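Local coordinates for protein lectin 2 (PDB 4TQJ) that is a fungal lectin that specifically recognises N-acetylglucosamine at the non-reducing end of glycans, at residues V13-L26 / G387-L401. The protein carries 1 engineered substitution. Sequence-based numbering, arbitrary orientation.
Sequences VASRGFADIVGFGL and GKWAPETTVCWMANL
Phe24 N donates to Val395 O at 2.6 Å, the shortest direct hydrogen bond across the contact and one of six backbone bonds that pair strands 20-25 and 395-399 antiparallel, from Asp20 with Ala399 to Phe24 with Val395. The side-chain amide of Asn400 is held by the loop leading into strand 20-25, directly at OD1 and through waters at ND2. Asn400 OD1 accepts a nearly straight bond from Ala14 N at 2.8 Å, the donor tilted 31° from the carbonyl plane, while ND2 donates to two waters, one bridging to Ala14 O and the other to Phe18 N. Nearby, with CG beside the backbone N (chi1 -52°), Asp20 OD2 accepts a bond from Leu401 N at 2.9 Å, and OD1 takes the backbone N of Asn34, so both oxygens have a partner. On one face Met398, bent at chi2 and chi3, folds back so that CE lies 3.7 Å from Ala19 CB. On the other, the rings of Phe24 and Trp397 meet edge to edge, Phe24 CE2 3.9 Å from Trp397 CD1, while the indole NE1 bonds to Arg61 O. Farther along, the outer end of the Trp389 indole packs on the backbone, CH2 3.5 Å from Gly25 CA. The C-terminal strand thus completes the sheet begun by N-terminal strands, the closure characteristic of a beta-propeller, here sealing its ring of blades.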
# COMPACT_ATOMS: atom_id res chain seq x y z
N VAL A 13 -12.39 -6.93 2.02
CA VAL A 13 -11.16 -6.86 1.26
C VAL A 13 -11.51 -6.11 -0.02
O VAL A 13 -12.55 -6.36 -0.63
CB VAL A 13 -10.65 -8.27 0.92
CG1 VAL A 13 -9.43 -8.19 0.03
CG2 VAL A 13 -10.35 -9.06 2.21
N ALA A 14 -10.65 -5.19 -0.43
CA ALA A 14 -10.95 -4.36 -1.59
C ALA A 14 -11.07 -5.24 -2.85
O ALA A 14 -10.27 -6.16 -3.03
CB ALA A 14 -9.88 -3.31 -1.77
N SER A 15 -12.07 -4.97 -3.68
CA SER A 15 -12.26 -5.71 -4.92
C SER A 15 -11.14 -5.44 -5.93
O SER A 15 -10.87 -6.24 -6.82
CB SER A 15 -13.64 -5.42 -5.53
OG SER A 15 -13.64 -4.22 -6.27
N ARG A 16 -10.48 -4.30 -5.78
CA ARG A 16 -9.35 -3.95 -6.63
C ARG A 16 -8.21 -3.55 -5.70
O ARG A 16 -8.29 -2.53 -5.03
CB ARG A 16 -9.73 -2.81 -7.58
CG ARG A 16 -8.66 -2.50 -8.63
CD ARG A 16 -9.13 -1.45 -9.66
NE ARG A 16 -7.99 -1.00 -10.44
CZ ARG A 16 -7.73 -1.38 -11.69
NH1 ARG A 16 -8.56 -2.19 -12.32
NH2 ARG A 16 -6.63 -0.94 -12.30
N GLY A 17 -7.17 -4.38 -5.64
CA GLY A 17 -6.04 -4.13 -4.77
C GLY A 17 -5.08 -5.30 -4.63
O GLY A 17 -5.12 -6.28 -5.38
N PHE A 18 -4.20 -5.20 -3.64
CA PHE A 18 -3.20 -6.23 -3.44
C PHE A 18 -3.38 -6.80 -2.05
O PHE A 18 -2.74 -6.35 -1.10
CB PHE A 18 -1.80 -5.67 -3.64
CG PHE A 18 -1.63 -4.91 -4.92
CD1 PHE A 18 -1.03 -5.50 -6.03
CD2 PHE A 18 -2.08 -3.61 -5.03
CE1 PHE A 18 -0.89 -4.81 -7.22
CE2 PHE A 18 -1.93 -2.91 -6.22
CZ PHE A 18 -1.34 -3.51 -7.31
N ALA A 19 -4.28 -7.77 -1.91
CA ALA A 19 -4.57 -8.29 -0.58
C ALA A 19 -3.32 -8.84 0.12
O ALA A 19 -2.50 -9.53 -0.49
CB ALA A 19 -5.69 -9.37 -0.62
N ASP A 20 -3.20 -8.54 1.41
CA ASP A 20 -2.14 -9.11 2.25
C ASP A 20 -2.66 -10.29 3.08
O ASP A 20 -3.85 -10.42 3.31
CB ASP A 20 -1.59 -8.04 3.21
CG ASP A 20 -1.18 -6.77 2.50
OD1 ASP A 20 -0.19 -6.81 1.75
OD2 ASP A 20 -1.87 -5.74 2.68
N ILE A 21 -1.75 -11.14 3.55
CA ILE A 21 -2.12 -12.25 4.44
C ILE A 21 -1.90 -11.82 5.87
O ILE A 21 -0.84 -11.30 6.20
CB ILE A 21 -1.24 -13.48 4.22
CG1 ILE A 21 -1.32 -13.96 2.77
CG2 ILE A 21 -1.64 -14.61 5.19
CD1 ILE A 21 -0.30 -15.01 2.46
N VAL A 22 -2.90 -12.01 6.71
CA VAL A 22 -2.72 -11.77 8.14
C VAL A 22 -3.06 -13.07 8.86
O VAL A 22 -4.17 -13.58 8.76
CB VAL A 22 -3.57 -10.59 8.64
CG1 VAL A 22 -3.52 -10.49 10.17
CG2 VAL A 22 -3.10 -9.29 7.99
N GLY A 23 -2.07 -13.62 9.55
CA GLY A 23 -2.26 -14.86 10.27
C GLY A 23 -2.11 -14.68 11.76
O GLY A 23 -1.13 -14.11 12.24
N PHE A 24 -3.10 -15.14 12.52
CA PHE A 24 -2.94 -15.26 13.96
C PHE A 24 -2.41 -16.66 14.22
O PHE A 24 -3.17 -17.60 14.40
CB PHE A 24 -4.25 -15.02 14.69
CG PHE A 24 -4.76 -13.61 14.55
CD1 PHE A 24 -4.44 -12.65 15.50
CD2 PHE A 24 -5.52 -13.25 13.46
CE1 PHE A 24 -4.89 -11.34 15.38
CE2 PHE A 24 -5.98 -11.95 13.31
CZ PHE A 24 -5.67 -10.99 14.27
N GLY A 25 -1.09 -16.79 14.20
CA GLY A 25 -0.45 -18.09 14.32
C GLY A 25 -0.34 -18.50 15.78
O GLY A 25 -0.86 -17.82 16.66
N LEU A 26 0.34 -19.62 16.02
CA LEU A 26 0.46 -20.15 17.38
C LEU A 26 1.30 -19.24 18.28
O LEU A 26 1.07 -19.17 19.48
CB LEU A 26 1.09 -21.54 17.34
CG LEU A 26 0.27 -22.59 16.58
CD1 LEU A 26 1.08 -23.89 16.41
CD2 LEU A 26 -1.08 -22.83 17.27
N GLY A 387 -0.27 -29.02 11.21
CA GLY A 387 -0.93 -28.45 12.38
C GLY A 387 -0.48 -27.04 12.74
O GLY A 387 -1.14 -26.35 13.51
N LYS A 388 0.65 -26.62 12.18
CA LYS A 388 1.17 -25.28 12.40
C LYS A 388 0.09 -24.22 12.17
O LYS A 388 0.05 -23.20 12.85
CB LYS A 388 2.36 -25.02 11.49
CG LYS A 388 3.05 -23.70 11.79
CD LYS A 388 4.32 -23.54 10.96
CE LYS A 388 5.09 -22.30 11.38
NZ LYS A 388 6.29 -22.11 10.51
N TRP A 389 -0.78 -24.48 11.20
CA TRP A 389 -1.88 -23.56 10.95
C TRP A 389 -3.25 -24.21 11.07
O TRP A 389 -4.15 -23.95 10.26
CB TRP A 389 -1.69 -22.88 9.60
CG TRP A 389 -0.59 -21.86 9.66
CD1 TRP A 389 0.72 -22.03 9.28
CD2 TRP A 389 -0.70 -20.52 10.13
NE1 TRP A 389 1.43 -20.87 9.49
CE2 TRP A 389 0.57 -19.92 10.00
CE3 TRP A 389 -1.75 -19.76 10.63
CZ2 TRP A 389 0.82 -18.60 10.38
CZ3 TRP A 389 -1.51 -18.45 11.01
CH2 TRP A 389 -0.24 -17.88 10.87
N ALA A 390 -3.40 -25.05 12.08
CA ALA A 390 -4.68 -25.72 12.33
C ALA A 390 -5.75 -24.68 12.59
O ALA A 390 -5.53 -23.73 13.33
CB ALA A 390 -4.58 -26.67 13.51
N PRO A 391 -6.92 -24.85 11.96
CA PRO A 391 -8.11 -24.00 12.11
C PRO A 391 -8.60 -23.96 13.55
O PRO A 391 -9.23 -22.98 13.94
CB PRO A 391 -9.14 -24.68 11.21
CG PRO A 391 -8.31 -25.31 10.13
CD PRO A 391 -7.07 -25.81 10.85
N GLU A 392 -8.30 -24.99 14.34
CA GLU A 392 -8.72 -25.00 15.74
C GLU A 392 -7.97 -23.99 16.62
O GLU A 392 -8.48 -23.54 17.65
CB GLU A 392 -8.56 -26.40 16.34
CG GLU A 392 -9.51 -27.42 15.77
CD GLU A 392 -9.05 -27.98 14.43
OE1 GLU A 392 -7.86 -27.81 14.08
OE2 GLU A 392 -9.89 -28.58 13.73
N THR A 393 -6.75 -23.65 16.19
CA THR A 393 -5.82 -22.92 17.04
C THR A 393 -5.29 -21.64 16.40
O THR A 393 -4.67 -20.82 17.07
CB THR A 393 -4.62 -23.82 17.36
OG1 THR A 393 -4.06 -24.29 16.13
CG2 THR A 393 -5.06 -25.03 18.18
N THR A 394 -5.51 -21.47 15.11
CA THR A 394 -5.03 -20.30 14.38
C THR A 394 -6.19 -19.67 13.61
O THR A 394 -7.18 -20.33 13.35
CB THR A 394 -3.92 -20.65 13.39
OG1 THR A 394 -4.41 -21.60 12.43
CG2 THR A 394 -2.69 -21.21 14.12
N VAL A 395 -6.04 -18.39 13.27
CA VAL A 395 -6.98 -17.70 12.39
C VAL A 395 -6.16 -17.06 11.28
O VAL A 395 -5.10 -16.48 11.54
CB VAL A 395 -7.71 -16.57 13.14
CG1 VAL A 395 -8.77 -15.92 12.24
CG2 VAL A 395 -8.32 -17.09 14.41
N CYS A 396 -6.61 -17.20 10.04
CA CYS A 396 -5.98 -16.49 8.93
C CYS A 396 -7.00 -15.72 8.13
O CYS A 396 -8.09 -16.22 7.87
CB CYS A 396 -5.31 -17.46 7.97
SG CYS A 396 -3.86 -18.20 8.59
N TRP A 397 -6.62 -14.52 7.73
CA TRP A 397 -7.48 -13.69 6.92
C TRP A 397 -6.66 -13.10 5.78
O TRP A 397 -5.44 -12.93 5.90
CB TRP A 397 -8.00 -12.51 7.75
CG TRP A 397 -8.79 -12.80 9.00
CD1 TRP A 397 -8.47 -12.40 10.28
CD2 TRP A 397 -10.06 -13.46 9.10
NE1 TRP A 397 -9.45 -12.80 11.15
CE2 TRP A 397 -10.44 -13.45 10.46
CE3 TRP A 397 -10.91 -14.07 8.17
CZ2 TRP A 397 -11.62 -14.02 10.91
CZ3 TRP A 397 -12.08 -14.65 8.61
CH2 TRP A 397 -12.43 -14.62 9.97
N MET A 398 -7.33 -12.77 4.69
CA MET A 398 -6.78 -11.81 3.74
C MET A 398 -7.28 -10.43 4.17
O MET A 398 -8.41 -10.32 4.66
CB MET A 398 -7.21 -12.12 2.31
CG MET A 398 -6.82 -13.52 1.83
SD MET A 398 -5.04 -13.86 1.88
CE MET A 398 -4.38 -12.56 0.84
N ALA A 399 -6.45 -9.40 4.01
CA ALA A 399 -6.84 -8.03 4.34
C ALA A 399 -5.93 -7.04 3.60
O ALA A 399 -4.81 -7.37 3.26
CB ALA A 399 -6.75 -7.79 5.84
N ASN A 400 -6.43 -5.84 3.34
CA ASN A 400 -5.59 -4.79 2.77
C ASN A 400 -5.01 -3.95 3.90
O ASN A 400 -5.68 -3.08 4.47
CB ASN A 400 -6.36 -3.93 1.78
CG ASN A 400 -7.08 -4.76 0.72
OD1 ASN A 400 -8.22 -5.17 0.91
ND2 ASN A 400 -6.41 -5.01 -0.40
N LEU A 401 -3.77 -4.23 4.26
CA LEU A 401 -3.13 -3.52 5.34
C LEU A 401 -3.06 -2.03 5.05
O LEU A 401 -3.20 -1.21 5.95
CB LEU A 401 -1.74 -4.09 5.58
CG LEU A 401 -1.88 -5.51 6.14
CD1 LEU A 401 -0.55 -6.21 6.19
CD2 LEU A 401 -2.50 -5.42 7.53
O HOH W 1 -7.48 -6.41 -2.74
O HOH W 2 -4.42 -3.02 -1.84
O HOH W 3 -3.46 -18.53 17.53
O HOH W 4 1.59 -21.06 13.73